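Local coordinates for protein kinase, putative (Bodo saltans, PDB 6TLY), which is the unconventional kinetochore protein KKT2 of a kinetoplastid, a probable serine/threonine kinase whose zinc-binding central domain is linked to centromere localization, at residues N33-P38 with N60-S65. Numbering follows the deposited sequence.
Sequences NVCDQP and NQCAES. With ZN (zinc ion), chain C.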
loop_
_atom_site.group_PDB
_atom_site.type_symbol
_atom_site.label_atom_id
_atom_site.label_comp_id
_atom_site.label_asym_id
_atom_site.label_seq_id
_atom_site.Cartn_x
_atom_site.Cartn_y
_atom_site.Cartn_z
ATOM N N ASN A 33 -6.238 1.070 -0.854
ATOM C CA ASN A 33 -6.108 0.635 0.531
ATOM C C ASN A 33 -6.476 1.729 1.555
ATOM O O ASN A 33 -6.661 1.411 2.734
ATOM C CB ASN A 33 -4.746 0.082 0.779
ATOM C CG ASN A 33 -4.385 -1.168 -0.003
ATOM O OD1 ASN A 33 -3.304 -1.698 0.175
ATOM N ND2 ASN A 33 -5.270 -1.686 -0.879
ATOM N N VAL A 34 -6.615 2.984 1.113
ATOM C CA VAL A 34 -7.021 4.080 1.998
ATOM C C VAL A 34 -8.510 4.425 1.812
ATOM O O VAL A 34 -9.269 4.394 2.782
ATOM C CB VAL A 34 -6.131 5.337 1.830
ATOM C CG1 VAL A 34 -6.666 6.517 2.660
ATOM C CG2 VAL A 34 -4.677 5.045 2.178
ATOM N N CYS A 35 -8.939 4.747 0.575
ATOM C CA CYS A 35 -10.319 5.198 0.353
ATOM C C CYS A 35 -11.288 4.128 -0.165
ATOM O O CYS A 35 -12.443 4.456 -0.373
ATOM C CB CYS A 35 -10.325 6.416 -0.569
ATOM S SG CYS A 35 -9.970 6.018 -2.300
ATOM N N ASP A 36 -10.810 2.929 -0.506
ATOM C CA ASP A 36 -11.616 1.821 -1.028
ATOM C C ASP A 36 -12.167 2.035 -2.464
ATOM O O ASP A 36 -12.943 1.204 -2.938
ATOM C CB ASP A 36 -12.758 1.445 -0.050
ATOM C CG ASP A 36 -13.251 0.028 -0.232
ATOM O OD1 ASP A 36 -12.439 -0.835 -0.653
ATOM O OD2 ASP A 36 -14.457 -0.223 0.022
ATOM N N GLN A 37 -11.759 3.105 -3.159
ATOM C CA GLN A 37 -12.220 3.360 -4.534
ATOM C C GLN A 37 -11.662 2.257 -5.464
ATOM O O GLN A 37 -10.497 1.892 -5.344
ATOM C CB GLN A 37 -11.782 4.774 -4.984
ATOM C CG GLN A 37 -11.560 5.019 -6.481
ATOM C CD GLN A 37 -10.934 6.371 -6.752
ATOM O OE1 GLN A 37 -9.701 6.532 -6.749
ATOM N NE2 GLN A 37 -11.766 7.381 -7.003
ATOM N N PRO A 38 -12.507 1.667 -6.332
ATOM C CA PRO A 38 -12.006 0.623 -7.238
ATOM C C PRO A 38 -11.110 1.238 -8.304
ATOM O O PRO A 38 -11.434 2.262 -8.893
ATOM C CB PRO A 38 -13.282 0.031 -7.854
ATOM C CG PRO A 38 -14.268 1.121 -7.797
ATOM C CD PRO A 38 -13.932 1.970 -6.576
ATOM N N ASN A 60 -3.928 7.687 -6.840
ATOM C CA ASN A 60 -3.128 8.903 -6.891
ATOM C C ASN A 60 -3.678 9.986 -5.959
ATOM O O ASN A 60 -2.893 10.750 -5.407
ATOM C CB ASN A 60 -3.020 9.431 -8.311
ATOM C CG ASN A 60 -4.360 9.652 -8.969
ATOM O OD1 ASN A 60 -5.103 8.712 -9.255
ATOM N ND2 ASN A 60 -4.702 10.917 -9.233
ATOM N N GLN A 61 -5.013 10.044 -5.792
ATOM C CA GLN A 61 -5.687 11.046 -4.955
ATOM C C GLN A 61 -5.277 10.905 -3.496
ATOM O O GLN A 61 -4.898 11.897 -2.878
ATOM C CB GLN A 61 -7.215 10.919 -5.099
ATOM C CG GLN A 61 -7.864 12.023 -5.923
ATOM C CD GLN A 61 -9.147 11.583 -6.612
ATOM O OE1 GLN A 61 -9.696 10.496 -6.356
ATOM N NE2 GLN A 61 -9.657 12.425 -7.510
ATOM N N CYS A 62 -5.316 9.678 -2.955
ATOM C CA CYS A 62 -4.921 9.459 -1.567
ATOM C C CYS A 62 -3.405 9.667 -1.382
ATOM O O CYS A 62 -2.978 10.306 -0.410
ATOM C CB CYS A 62 -5.361 8.080 -1.076
ATOM S SG CYS A 62 -7.149 7.879 -0.868
ATOM N N ALA A 63 -2.595 9.160 -2.322
ATOM C CA ALA A 63 -1.148 9.247 -2.205
ATOM C C ALA A 63 -0.594 10.689 -2.184
ATOM O O ALA A 63 0.143 11.056 -1.264
ATOM C CB ALA A 63 -0.483 8.429 -3.298
ATOM N N GLU A 64 -1.032 11.509 -3.132
ATOM C CA GLU A 64 -0.570 12.874 -3.297
ATOM C C GLU A 64 -1.131 13.806 -2.219
ATOM O O GLU A 64 -0.409 14.701 -1.777
ATOM C CB GLU A 64 -0.850 13.336 -4.733
ATOM C CG GLU A 64 0.048 12.576 -5.708
ATOM C CD GLU A 64 -0.342 12.638 -7.172
ATOM O OE1 GLU A 64 -1.251 13.431 -7.499
ATOM O OE2 GLU A 64 0.234 11.882 -7.990
ATOM N N SER A 65 -2.338 13.534 -1.705
ATOM C CA SER A 65 -2.883 14.336 -0.598
ATOM C C SER A 65 -2.414 13.845 0.802
ATOM O O SER A 65 -2.757 14.462 1.809
ATOM C CB SER A 65 -4.406 14.398 -0.668
ATOM O OG SER A 65 -5.011 13.200 -0.211
HETATM ZN ZN ZN C . -7.660 6.346 -2.525
#
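Cys35 and Cys62 meet across a zinc ion, each binding it through SG. They supply half of a Cys4 zinc site in the C1-like part of the KKT2 central domain. Cys32 and Cys59 complete the site, so two CxxC pairs share one metal. One pair lies on the loop between strands 30-31 and 38-39. The other runs from the end of strand 56-59 into helix 60-65.

The two thiolates reach the metal by different torsions. In Cys35, SG is held over its own backbone, flanked by N and C (chi1 74°), which leaves CB to face Cys62 SG. In Cys62, SG is anti to the carbonyl carbon (chi1 -70°), and CB already leaves the helix toward the loop. Both bonds to zinc, from Cys35 SG and from Cys62 SG, measure 2.3 Å. The Cys62 SG also packs against Cys35 CB at 3.5 Å.

Cys35 SG has a second partner. Gln37 N donates a hydrogen bond to Cys35 SG at 3.5 Å, with an N-H...S angle of 157°. This long bond probably spreads some of the negative charge of the thiolate.

Val34 packs against the flank of Cys62. Its CG1 lies 3.8 Å from Cys62 SG, and its CB is 4.1 Å from Cys62 CB. Tyr56 and Lys67 also touch Val34. Farther out, the side chains of partly exposed Gln37 and exposed Gln61 cross at about a right angle. On the helix, Gln61 O accepts hydrogen bonds from Ser65 N and Ser65 OG, which approach from opposite faces of its carbonyl plane, with Ser65 OG 3.0 Å from Gln61 O.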